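Local coordinates for uncharacterized protein (Bacillus thuringiensis serovar kurstaki, PDB 4XE7), which probably polymerises into nucleotide-dependent, actin-like filaments that help to segregate plasmid DNA, as other bacterial ParM proteins do, at residues 49-53 against 180-185; 115-119 against 158-162; 243-247 against 354-358; 293-297 against 326-330. All blocks are in the same frame, centred on the assembly; numbering follows the deposited sequence.

Contact 1 of 4, residues 49-53 against 180-185; sequences KIDLK and LDGTYE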
loop_
_atom_site.group_PDB
_atom_site.type_symbol
_atom_site.label_atom_id
_atom_site.label_comp_id
_atom_site.label_asym_id
_atom_site.label_seq_id
_atom_site.Cartn_x
_atom_site.Cartn_y
_atom_site.Cartn_z
ATOM N N LYS A 49 12.117 -14.983 -23.264
ATOM C CA LYS A 49 11.798 -13.591 -23.573
ATOM C C LYS A 49 11.432 -13.387 -25.045
ATOM O O LYS A 49 11.963 -14.067 -25.926
ATOM C CB LYS A 49 12.978 -12.691 -23.199
ATOM C CG LYS A 49 12.778 -11.220 -23.521
ATOM C CD LYS A 49 13.944 -10.397 -23.024
ATOM C CE LYS A 49 15.266 -10.993 -23.448
ATOM N NZ LYS A 49 16.386 -10.088 -23.086
ATOM N N ILE A 50 10.519 -12.452 -25.294
ATOM C CA ILE A 50 10.068 -12.135 -26.644
ATOM C C ILE A 50 10.586 -10.755 -27.086
ATOM O O ILE A 50 10.822 -9.872 -26.253
ATOM C CB ILE A 50 8.522 -12.195 -26.729
ATOM C CG1 ILE A 50 8.080 -13.142 -27.850
ATOM C CG2 ILE A 50 7.911 -10.809 -26.871
ATOM C CD1 ILE A 50 8.393 -14.610 -27.579
ATOM N N ASP A 51 10.768 -10.581 -28.396
ATOM C CA ASP A 51 11.406 -9.377 -28.938
ATOM C C ASP A 51 10.397 -8.358 -29.452
ATOM O O ASP A 51 10.672 -7.157 -29.474
ATOM C CB ASP A 51 12.383 -9.754 -30.053
ATOM C CG ASP A 51 13.515 -10.629 -29.554
ATOM O OD1 ASP A 51 13.641 -10.779 -28.317
ATOM O OD2 ASP A 51 14.288 -11.146 -30.389
ATOM N N LEU A 52 9.237 -8.847 -29.880
ATOM C CA LEU A 52 8.097 -7.980 -30.150
ATOM C C LEU A 52 7.601 -7.420 -28.820
ATOM O O LEU A 52 6.943 -8.126 -28.055
ATOM C CB LEU A 52 6.982 -8.751 -30.870
ATOM C CG LEU A 52 5.753 -8.001 -31.396
ATOM C CD1 LEU A 52 5.207 -8.693 -32.632
ATOM C CD2 LEU A 52 4.661 -7.883 -30.335
ATOM N N LYS A 53 7.914 -6.161 -28.530
ATOM C CA LYS A 53 7.547 -5.613 -27.225
ATOM C C LYS A 53 6.909 -4.227 -27.239
ATOM O O LYS A 53 7.249 -3.374 -28.066
ATOM C CB LYS A 53 8.765 -5.587 -26.318
ATOM C CG LYS A 53 8.549 -6.399 -25.077
ATOM C CD LYS A 53 9.710 -6.244 -24.160
ATOM C CE LYS A 53 10.465 -7.536 -24.097
ATOM N NZ LYS A 53 11.630 -7.387 -23.203
ATOM N N LEU A 180 12.927 -13.786 -16.437
ATOM C CA LEU A 180 13.192 -14.053 -17.846
ATOM C C LEU A 180 13.370 -12.747 -18.635
ATOM O O LEU A 180 13.751 -12.757 -19.808
ATOM C CB LEU A 180 12.054 -14.889 -18.440
ATOM C CG LEU A 180 11.898 -16.271 -17.802
ATOM C CD1 LEU A 180 10.650 -16.964 -18.306
ATOM C CD2 LEU A 180 13.121 -17.115 -18.089
ATOM N N ASP A 181 13.096 -11.629 -17.971
ATOM C CA ASP A 181 13.192 -10.311 -18.590
ATOM C C ASP A 181 13.310 -9.235 -17.508
ATOM O O ASP A 181 13.308 -9.544 -16.313
ATOM C CB ASP A 181 11.971 -10.042 -19.477
ATOM C CG ASP A 181 12.262 -9.042 -20.596
ATOM O OD1 ASP A 181 13.313 -8.368 -20.535
ATOM O OD2 ASP A 181 11.446 -8.933 -21.540
ATOM N N GLY A 182 13.418 -7.979 -17.930
ATOM C CA GLY A 182 13.467 -6.857 -17.009
ATOM C C GLY A 182 14.796 -6.734 -16.284
ATOM O O GLY A 182 15.802 -7.332 -16.677
ATOM N N THR A 183 14.773 -5.974 -15.199
ATOM C CA THR A 183 15.963 -5.654 -14.414
ATOM C C THR A 183 16.804 -6.842 -13.950
ATOM O O THR A 183 18.028 -6.781 -13.987
ATOM C CB THR A 183 15.563 -4.859 -13.164
ATOM O OG1 THR A 183 14.567 -3.889 -13.524
ATOM C CG2 THR A 183 16.791 -4.173 -12.545
ATOM N N TYR A 184 16.164 -7.917 -13.498
ATOM C CA TYR A 184 16.913 -9.042 -12.942
ATOM C C TYR A 184 17.035 -10.235 -13.897
ATOM O O TYR A 184 17.240 -11.368 -13.449
ATOM C CB TYR A 184 16.265 -9.489 -11.621
ATOM C CG TYR A 184 16.093 -8.327 -10.661
ATOM C CD1 TYR A 184 17.198 -7.606 -10.224
ATOM C CD2 TYR A 184 14.840 -7.943 -10.210
ATOM C CE1 TYR A 184 17.063 -6.531 -9.368
ATOM C CE2 TYR A 184 14.691 -6.860 -9.349
ATOM C CZ TYR A 184 15.815 -6.161 -8.937
ATOM O OH TYR A 184 15.708 -5.097 -8.088
ATOM N N GLU A 185 16.909 -9.982 -15.201
ATOM C CA GLU A 185 16.938 -11.053 -16.198
ATOM C C GLU A 185 18.124 -11.989 -16.004
ATOM O O GLU A 185 19.257 -11.542 -15.868
ATOM C CB GLU A 185 16.972 -10.483 -17.617
ATOM C CG GLU A 185 17.229 -11.558 -18.676
ATOM C CD GLU A 185 17.209 -11.021 -20.095
ATOM O OE1 GLU A 185 17.079 -9.787 -20.265
ATOM O OE2 GLU A 185 17.325 -11.836 -21.040
HETATM O O HOH W 1 14.599 -14.951 -21.481
#
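Two loops come together where Lys49 meets Leu180, their CA atoms 5.9 Å apart, and no backbone-to-backbone hydrogen bond joins them. A water does so instead, accepting from Lys49 N and donating to Leu180 O at 2.9 Å. The loop 49-53 follows strand 33-45, whereas 180-185 joins strands 173-179 and 188-200 and folds into a type I beta turn from Gly182 to Glu185, closed by the bond from Glu185 N to Gly182 O. Lys49 is the residue that does most of the touching. With CG anti to the backbone N (chi1 178°) its chain runs out across Asp181 at about a right angle, CD lying 3.2 Å from Asp181 CG, and then bends at chi3. That bend delivers NZ to the carboxylate of Glu185, which extends from the last residue of the turn toward Lys49. The salt bridge from Lys49 NZ to Glu185 OE2 is 2.9 Å long, meets that oxygen on its syn side and lies 16° out of the carboxylate plane; the companion bond to Glu185 OE1 is weak. Asp181 is held from its own loop, since Gly182 N donates to Asp181 OD1 at 2.6 Å from above the carboxylate plane. Lys53 also approaches Asp181, but it is poorly ordered and the position of its NZ is doubtful. At the surface, where loops leave the ends of the sheet strands, Lys49 thus bridges to Glu185 while its aliphatic part covers the buried Asp181, and attraction between opposite charges probably contributes much to holding these loops together.

Contact 2 of 4, residues 115-119 against 158-162; sequences EDKFS and DYKLR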
loop_
_atom_site.group_PDB
_atom_site.type_symbol
_atom_site.label_atom_id
_atom_site.label_comp_id
_atom_site.label_asym_id
_atom_site.label_seq_id
_atom_site.Cartn_x
_atom_site.Cartn_y
_atom_site.Cartn_z
ATOM N N GLU A 115 -14.385 -13.661 -3.283
ATOM C CA GLU A 115 -14.102 -15.095 -3.332
ATOM C C GLU A 115 -12.998 -15.522 -2.373
ATOM O O GLU A 115 -12.359 -14.692 -1.728
ATOM C CB GLU A 115 -13.715 -15.520 -4.753
ATOM C CG GLU A 115 -14.875 -15.641 -5.724
ATOM C CD GLU A 115 -14.444 -16.208 -7.063
ATOM O OE1 GLU A 115 -15.318 -16.527 -7.897
ATOM O OE2 GLU A 115 -13.222 -16.329 -7.282
ATOM N N ASP A 116 -12.782 -16.833 -2.304
ATOM C CA ASP A 116 -11.734 -17.430 -1.486
ATOM C C ASP A 116 -10.381 -17.353 -2.194
ATOM O O ASP A 116 -10.212 -17.935 -3.260
ATOM C CB ASP A 116 -12.085 -18.885 -1.176
ATOM C CG ASP A 116 -11.159 -19.505 -0.155
ATOM O OD1 ASP A 116 -10.592 -18.750 0.662
ATOM O OD2 ASP A 116 -11.000 -20.744 -0.169
ATOM N N LYS A 117 -9.424 -16.646 -1.600
ATOM C CA LYS A 117 -8.130 -16.394 -2.249
ATOM C C LYS A 117 -7.361 -17.667 -2.590
ATOM O O LYS A 117 -6.743 -17.766 -3.649
ATOM C CB LYS A 117 -7.247 -15.520 -1.362
ATOM C CG LYS A 117 -7.560 -14.049 -1.427
ATOM C CD LYS A 117 -6.591 -13.274 -0.564
ATOM C CE LYS A 117 -6.794 -11.784 -0.727
ATOM N NZ LYS A 117 -8.195 -11.396 -0.441
ATOM N N PHE A 118 -7.397 -18.649 -1.701
ATOM C CA PHE A 118 -6.490 -19.777 -1.863
ATOM C C PHE A 118 -7.180 -21.116 -2.159
ATOM O O PHE A 118 -6.618 -22.187 -1.902
ATOM C CB PHE A 118 -5.595 -19.869 -0.630
ATOM C CG PHE A 118 -4.696 -18.671 -0.463
ATOM C CD1 PHE A 118 -4.900 -17.764 0.565
ATOM C CD2 PHE A 118 -3.672 -18.434 -1.366
ATOM C CE1 PHE A 118 -4.080 -16.658 0.704
ATOM C CE2 PHE A 118 -2.849 -17.328 -1.235
ATOM C CZ PHE A 118 -3.054 -16.436 -0.202
ATOM N N SER A 119 -8.373 -21.043 -2.748
ATOM C CA SER A 119 -9.022 -22.220 -3.330
ATOM C C SER A 119 -8.189 -22.713 -4.504
ATOM O O SER A 119 -7.313 -21.993 -4.985
ATOM C CB SER A 119 -10.440 -21.892 -3.791
ATOM O OG SER A 119 -10.414 -21.041 -4.925
ATOM N N ASP A 158 -12.079 -16.166 6.768
ATOM C CA ASP A 158 -11.371 -17.341 6.275
ATOM C C ASP A 158 -11.035 -18.316 7.388
ATOM O O ASP A 158 -10.518 -19.405 7.138
ATOM C CB ASP A 158 -10.096 -16.929 5.548
ATOM C CG ASP A 158 -10.338 -15.834 4.538
ATOM O OD1 ASP A 158 -10.435 -16.148 3.334
ATOM O OD2 ASP A 158 -10.434 -14.661 4.954
ATOM N N TYR A 159 -11.336 -17.925 8.621
ATOM C CA TYR A 159 -11.135 -18.809 9.760
ATOM C C TYR A 159 -12.258 -19.836 9.871
ATOM O O TYR A 159 -12.125 -20.850 10.562
ATOM C CB TYR A 159 -11.019 -17.989 11.041
ATOM C CG TYR A 159 -9.687 -17.296 11.152
ATOM C CD1 TYR A 159 -8.660 -17.857 11.897
ATOM C CD2 TYR A 159 -9.445 -16.095 10.493
ATOM C CE1 TYR A 159 -7.431 -17.237 11.995
ATOM C CE2 TYR A 159 -8.216 -15.466 10.586
ATOM C CZ TYR A 159 -7.213 -16.044 11.339
ATOM O OH TYR A 159 -5.985 -15.437 11.442
ATOM N N LYS A 160 -13.361 -19.568 9.182
ATOM C CA LYS A 160 -14.457 -20.521 9.091
ATOM C C LYS A 160 -14.171 -21.526 7.976
ATOM O O LYS A 160 -14.853 -22.544 7.843
ATOM C CB LYS A 160 -15.787 -19.798 8.842
ATOM C CG LYS A 160 -16.904 -20.203 9.801
ATOM C CD LYS A 160 -17.918 -19.086 10.007
ATOM C CE LYS A 160 -19.163 -19.602 10.720
ATOM N NZ LYS A 160 -18.834 -20.570 11.806
ATOM N N LEU A 161 -13.145 -21.229 7.184
ATOM C CA LEU A 161 -12.820 -22.027 6.008
ATOM C C LEU A 161 -11.499 -22.778 6.147
ATOM O O LEU A 161 -11.389 -23.940 5.755
ATOM C CB LEU A 161 -12.760 -21.139 4.752
ATOM C CG LEU A 161 -14.012 -20.648 4.003
ATOM C CD1 LEU A 161 -15.308 -20.782 4.809
ATOM C CD2 LEU A 161 -13.811 -19.215 3.517
ATOM N N ARG A 162 -10.497 -22.113 6.708
ATOM C CA ARG A 162 -9.127 -22.590 6.580
ATOM C C ARG A 162 -8.480 -23.044 7.885
ATOM O O ARG A 162 -8.488 -24.228 8.217
ATOM C CB ARG A 162 -8.262 -21.494 5.953
ATOM C CG ARG A 162 -6.953 -21.989 5.369
ATOM C CD ARG A 162 -7.177 -22.554 3.987
ATOM N NE ARG A 162 -7.723 -21.536 3.097
ATOM C CZ ARG A 162 -8.065 -21.750 1.832
ATOM N NH1 ARG A 162 -7.921 -22.956 1.294
ATOM N NH2 ARG A 162 -8.553 -20.758 1.103
HETATM O O HOH W 2 -9.306 -15.468 1.305
#
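Arg162 and Asp116 meet through a salt bridge in which one terminal nitrogen does the work: Arg162 NH2 lies 2.8 Å from Asp116 OD2 and 2.9 Å from Asp116 OD1. The carboxylate and guanidinium planes are only 23° apart, yet OD2 approaches the guanidinium obliquely, so this is not the paired, side-by-side union of two N-H groups with two oxygens. Arg162 gets there by bending twice, at chi2 and chi3, which curls the guanidinium in toward the turn formed by Asp116 to Ser119. Phe118 CB sits over one face of the guanidinium, 3.5 Å from Arg162 NH2, while Ser119 N lies at its edge. A second acid complicates the charge balance. Asp158 OD1 comes within 3.7 Å of Asp116 OD1, their carboxylate planes 33° apart, and the nearby arginine would be expected to ease the repulsion between them. A water in the same gap accepts from Lys117 N, but its approach to Asp158 OD1 is so short that its modelled position is doubtful. Leu161 adds an apolar flank, its CD2 4.3 Å from Asp116 OD1. The contact lies at the surface, between the loop leading into helix 123-140 and the one leading into helix 164-171. Phe118 turns its ring away from Arg162, against Leu127 of the first helix and Ile167 and Met170 of the second, and it also touches Thr17 of strand 13-17; Arg162 itself rests on Ile167.

Contact 3 of 4, residues 243-247 against 354-358; sequences DNAFF and SLMKF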
loop_
_atom_site.group_PDB
_atom_site.type_symbol
_atom_site.label_atom_id
_atom_site.label_comp_id
_atom_site.label_asym_id
_atom_site.label_seq_id
_atom_site.Cartn_x
_atom_site.Cartn_y
_atom_site.Cartn_z
ATOM N N ASP A 243 -13.669 3.980 5.501
ATOM C CA ASP A 243 -13.973 2.747 6.235
ATOM C C ASP A 243 -13.831 2.944 7.758
ATOM O O ASP A 243 -12.731 3.198 8.261
ATOM C CB ASP A 243 -13.055 1.626 5.733
ATOM C CG ASP A 243 -13.390 0.274 6.332
ATOM O OD1 ASP A 243 -14.367 -0.357 5.871
ATOM O OD2 ASP A 243 -12.660 -0.162 7.252
ATOM N N ASN A 244 -14.938 2.874 8.484
ATOM C CA ASN A 244 -14.869 3.071 9.934
ATOM C C ASN A 244 -14.900 1.725 10.648
ATOM O O ASN A 244 -15.958 1.144 10.826
ATOM C CB ASN A 244 -16.012 3.960 10.416
ATOM C CG ASN A 244 -16.140 5.229 9.596
ATOM O OD1 ASN A 244 -17.005 5.344 8.721
ATOM N ND2 ASN A 244 -15.249 6.177 9.850
ATOM N N ALA A 245 -13.722 1.230 11.021
ATOM C CA ALA A 245 -13.596 -0.078 11.656
ATOM C C ALA A 245 -13.449 0.061 13.164
ATOM O O ALA A 245 -12.729 0.939 13.642
ATOM C CB ALA A 245 -12.394 -0.849 11.073
ATOM N N PHE A 246 -14.131 -0.802 13.914
ATOM C CA PHE A 246 -13.988 -0.794 15.366
ATOM C C PHE A 246 -13.530 -2.152 15.865
ATOM O O PHE A 246 -14.146 -3.181 15.580
ATOM C CB PHE A 246 -15.291 -0.381 16.028
ATOM C CG PHE A 246 -15.241 -0.379 17.530
ATOM C CD1 PHE A 246 -14.222 0.270 18.209
ATOM C CD2 PHE A 246 -16.243 -0.996 18.263
ATOM C CE1 PHE A 246 -14.195 0.289 19.583
ATOM C CE2 PHE A 246 -16.224 -0.984 19.648
ATOM C CZ PHE A 246 -15.193 -0.335 20.306
ATOM N N PHE A 247 -12.427 -2.148 16.600
ATOM C CA PHE A 247 -11.843 -3.381 17.127
ATOM C C PHE A 247 -11.907 -3.402 18.648
ATOM O O PHE A 247 -11.441 -2.473 19.318
ATOM C CB PHE A 247 -10.390 -3.529 16.671
ATOM C CG PHE A 247 -10.213 -3.587 15.179
ATOM C CD1 PHE A 247 -10.286 -4.800 14.503
ATOM C CD2 PHE A 247 -9.944 -2.433 14.452
ATOM C CE1 PHE A 247 -10.109 -4.854 13.121
ATOM C CE2 PHE A 247 -9.771 -2.480 13.074
ATOM C CZ PHE A 247 -9.848 -3.691 12.406
ATOM N N SER A 354 -18.062 13.101 10.926
ATOM C CA SER A 354 -18.149 11.647 10.790
ATOM C C SER A 354 -17.360 10.894 11.878
ATOM O O SER A 354 -17.859 9.935 12.501
ATOM C CB SER A 354 -17.636 11.240 9.399
ATOM O OG SER A 354 -17.412 9.842 9.329
ATOM N N LEU A 355 -16.116 11.330 12.076
ATOM C CA LEU A 355 -15.203 10.705 13.029
ATOM C C LEU A 355 -15.641 10.895 14.476
ATOM O O LEU A 355 -15.465 9.999 15.318
ATOM C CB LEU A 355 -13.791 11.272 12.857
ATOM C CG LEU A 355 -13.157 10.998 11.495
ATOM C CD1 LEU A 355 -11.917 11.830 11.312
ATOM C CD2 LEU A 355 -12.822 9.526 11.388
ATOM N N MET A 356 -16.180 12.069 14.780
ATOM C CA MET A 356 -16.651 12.319 16.154
ATOM C C MET A 356 -17.883 11.460 16.435
ATOM O O MET A 356 -17.981 10.830 17.481
ATOM C CB MET A 356 -16.942 13.812 16.383
ATOM C CG MET A 356 -15.662 14.676 16.398
ATOM S SD MET A 356 -14.518 14.382 17.804
ATOM C CE MET A 356 -15.301 15.357 19.087
ATOM N N LYS A 357 -18.793 11.378 15.470
ATOM C CA LYS A 357 -19.963 10.525 15.630
ATOM C C LYS A 357 -19.573 9.035 15.829
ATOM O O LYS A 357 -20.149 8.340 16.669
ATOM C CB LYS A 357 -20.888 10.713 14.424
ATOM C CG LYS A 357 -22.057 9.770 14.350
ATOM C CD LYS A 357 -22.979 10.127 13.185
ATOM C CE LYS A 357 -23.509 11.546 13.305
ATOM N NZ LYS A 357 -24.728 11.591 14.164
ATOM N N PHE A 358 -18.593 8.556 15.072
ATOM C CA PHE A 358 -18.172 7.174 15.190
ATOM C C PHE A 358 -17.520 6.938 16.542
ATOM O O PHE A 358 -17.629 5.862 17.102
ATOM C CB PHE A 358 -17.195 6.774 14.080
ATOM C CG PHE A 358 -16.977 5.286 13.975
ATOM C CD1 PHE A 358 -18.040 4.442 13.694
ATOM C CD2 PHE A 358 -15.712 4.726 14.148
ATOM C CE1 PHE A 358 -17.853 3.071 13.575
ATOM C CE2 PHE A 358 -15.517 3.345 14.021
ATOM C CZ PHE A 358 -16.595 2.521 13.741
HETATM O O HOH W 3 -15.395 8.837 8.118
#
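At Asn244 and Phe358, strand 243-247 and helix 354-358 come nearest to each other, with CA atoms 7.4 Å apart and segment axes running roughly parallel, inclined by 23° and separated by 10.4 Å. Phe358 contributes the largest share of the contact. A chi1 of -167° turns its side chain opposite the backbone N and sends the ring from the helix straight onto the strand. There Asn244 CB stands over the middle of one ring face, 3.5 Å from the centroid and 6° off the normal, a well-centred CH-pi contact. The far end of the ring meets backbone: Phe358 CZ is 3.3 Å from Asn244 O, and Ala245 O lies at the ring edge in its plane. Phe246 CB touches Phe358 CZ at 3.9 Å, although the ring of Phe246 leads off elsewhere. Asn244 ND2 is satisfied beyond the Phe358 ring, donating to Asn235 OD1 of strand 232-237 and to a water that also bonds Ser354 OG. Helix 337-362 thus covers one side of the mixed five-stranded sheet, a layering of helix on sheet expected of an actin-like subdomain: Phe358 spans strand 242-248 and the neighbouring strand 232-237, where it touches Ala233 and Asn235, and Leu355 leans on Asn235 as well.

Contact 4 of 4, residues 293-297 against 326-330; sequences IESPF and SVKWG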
loop_
_atom_site.group_PDB
_atom_site.type_symbol
_atom_site.label_atom_id
_atom_site.label_comp_id
_atom_site.label_asym_id
_atom_site.label_seq_id
_atom_site.Cartn_x
_atom_site.Cartn_y
_atom_site.Cartn_z
ATOM N N ILE A 293 -10.952 23.335 -23.287
ATOM C CA ILE A 293 -11.263 22.326 -22.276
ATOM C C ILE A 293 -10.096 21.988 -21.348
ATOM O O ILE A 293 -10.313 21.550 -20.225
ATOM C CB ILE A 293 -11.771 21.016 -22.935
ATOM C CG1 ILE A 293 -12.627 20.219 -21.951
ATOM C CG2 ILE A 293 -10.615 20.174 -23.509
ATOM C CD1 ILE A 293 -13.268 18.988 -22.579
ATOM N N GLU A 294 -8.864 22.193 -21.802
ATOM C CA GLU A 294 -7.706 21.680 -21.055
ATOM C C GLU A 294 -7.512 22.376 -19.707
ATOM O O GLU A 294 -8.131 23.413 -19.430
ATOM C CB GLU A 294 -6.428 21.806 -21.903
ATOM C CG GLU A 294 -6.327 20.787 -23.029
ATOM C CD GLU A 294 -7.144 21.170 -24.255
ATOM O OE1 GLU A 294 -7.769 22.255 -24.264
ATOM O OE2 GLU A 294 -7.156 20.378 -25.218
ATOM N N SER A 295 -6.640 21.809 -18.881
ATOM C CA SER A 295 -6.488 22.236 -17.496
ATOM C C SER A 295 -5.115 21.816 -16.977
ATOM O O SER A 295 -4.489 20.946 -17.556
ATOM C CB SER A 295 -7.601 21.632 -16.633
ATOM O OG SER A 295 -7.438 20.234 -16.505
ATOM N N PRO A 296 -4.636 22.443 -15.889
ATOM C CA PRO A 296 -3.233 22.202 -15.528
ATOM C C PRO A 296 -2.898 20.822 -14.937
ATOM O O PRO A 296 -1.706 20.519 -14.853
ATOM C CB PRO A 296 -2.942 23.304 -14.501
ATOM C CG PRO A 296 -4.288 23.757 -14.004
ATOM C CD PRO A 296 -5.222 23.580 -15.152
ATOM N N PHE A 297 -3.886 20.012 -14.546
ATOM C CA PHE A 297 -3.599 18.683 -13.987
ATOM C C PHE A 297 -4.305 17.589 -14.770
ATOM O O PHE A 297 -5.397 17.802 -15.271
ATOM C CB PHE A 297 -4.013 18.600 -12.503
ATOM C CG PHE A 297 -3.194 19.473 -11.618
ATOM C CD1 PHE A 297 -1.947 19.055 -11.184
ATOM C CD2 PHE A 297 -3.629 20.732 -11.288
ATOM C CE1 PHE A 297 -1.166 19.869 -10.398
ATOM C CE2 PHE A 297 -2.859 21.549 -10.505
ATOM C CZ PHE A 297 -1.620 21.120 -10.061
ATOM N N SER A 326 1.352 26.450 -5.185
ATOM C CA SER A 326 1.620 27.216 -6.390
ATOM C C SER A 326 1.613 26.301 -7.593
ATOM O O SER A 326 2.391 25.352 -7.669
ATOM C CB SER A 326 2.959 27.943 -6.278
ATOM O OG SER A 326 3.463 28.269 -7.558
ATOM N N VAL A 327 0.720 26.587 -8.529
ATOM C CA VAL A 327 0.566 25.767 -9.723
ATOM C C VAL A 327 1.243 26.434 -10.910
ATOM O O VAL A 327 1.102 27.645 -11.101
ATOM C CB VAL A 327 -0.921 25.542 -10.033
ATOM C CG1 VAL A 327 -1.097 24.844 -11.366
ATOM C CG2 VAL A 327 -1.577 24.758 -8.900
ATOM N N LYS A 328 1.999 25.658 -11.690
ATOM C CA LYS A 328 2.545 26.173 -12.934
ATOM C C LYS A 328 1.812 25.512 -14.090
ATOM O O LYS A 328 1.786 24.289 -14.193
ATOM C CB LYS A 328 4.050 25.921 -13.042
ATOM C CG LYS A 328 4.705 26.743 -14.147
ATOM C CD LYS A 328 6.206 26.481 -14.292
ATOM C CE LYS A 328 6.504 25.301 -15.218
ATOM N NZ LYS A 328 7.948 25.215 -15.600
ATOM N N TRP A 329 1.182 26.329 -14.926
ATOM C CA TRP A 329 0.506 25.858 -16.126
ATOM C C TRP A 329 1.252 26.455 -17.327
ATOM O O TRP A 329 1.144 27.653 -17.624
ATOM C CB TRP A 329 -0.977 26.259 -16.111
ATOM C CG TRP A 329 -1.806 25.579 -17.153
ATOM C CD1 TRP A 329 -1.405 24.591 -18.002
ATOM C CD2 TRP A 329 -3.179 25.837 -17.458
ATOM N NE1 TRP A 329 -2.446 24.208 -18.814
ATOM C CE2 TRP A 329 -3.542 24.967 -18.510
ATOM C CE3 TRP A 329 -4.139 26.720 -16.948
ATOM C CZ2 TRP A 329 -4.830 24.953 -19.061
ATOM C CZ3 TRP A 329 -5.415 26.715 -17.509
ATOM C CH2 TRP A 329 -5.747 25.831 -18.547
ATOM N N GLY A 330 2.042 25.624 -17.998
ATOM C CA GLY A 330 2.990 26.139 -18.968
ATOM C C GLY A 330 3.894 27.094 -18.213
ATOM O O GLY A 330 4.329 26.774 -17.112
#
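Pro296 lies flat against the indole of Trp329, and around this pair the loop 293-297 is moulded onto strand 326-329. Pro296 CD stands 3.7 Å above the six-membered ring of Trp329, 9° off its normal, in a CH-pi contact, while Pro296 CB reaches Trp329 CG at 3.7 Å, so the pyrrolidine follows the indole from its benzene part to its root. The chain before the proline continues along the same surface: Ser295 CA comes 3.5 Å from Trp329 CZ2, and Glu294 O approaches Trp329 CH2 obliquely at 3.5 Å. Trp329 offers this broad platform because its first torsion, at -168°, swings the indole away from the backbone N and lays it out beneath the loop. Two residues earlier on the strand, Val327 is the bump that fills the notch between Pro296 and Phe297. Its CG1 abuts Pro296 CB at 4.0 Å, and its CG2 meets the ring edge of Phe297 in plane, 3.8 Å from CE2. No hydrogen bond joins the two segments, and the fit relies on shape. The small antiparallel hairpin of strands 326-329 and 332-335 is thereby laid against a helical surface. Helix 265-279 contributes Phe279, edge-to-face with Trp329, and Ile275, which touches Pro296; Leu307 of helix 300-317 touches both Phe297 and Val327.

How the contacts relate
The four contacts show how chemistry follows depth in a fold. Contact 3 is the buried one, joining helix to sheet chiefly through an aromatic face, with polar ends satisfied nearby. Contact 4, partly buried, is apolar and relies on a proline-tryptophan fit. Contacts 1 and 2 lie at the surface, link loops, and feature salt bridges, with water between the segments. Contacts 1 and 2 both belong to the region of the eight-stranded sheet, with contact 2 nested in the chain loop that contact 1 closes; likewise contact 4 is nested within contact 3. Helix 337-362, part of contact 3, follows the hairpin of contact 4 directly. Contacts 1 and 3 lie on opposite sides of the chain's centre, about 47 Å apart between centres.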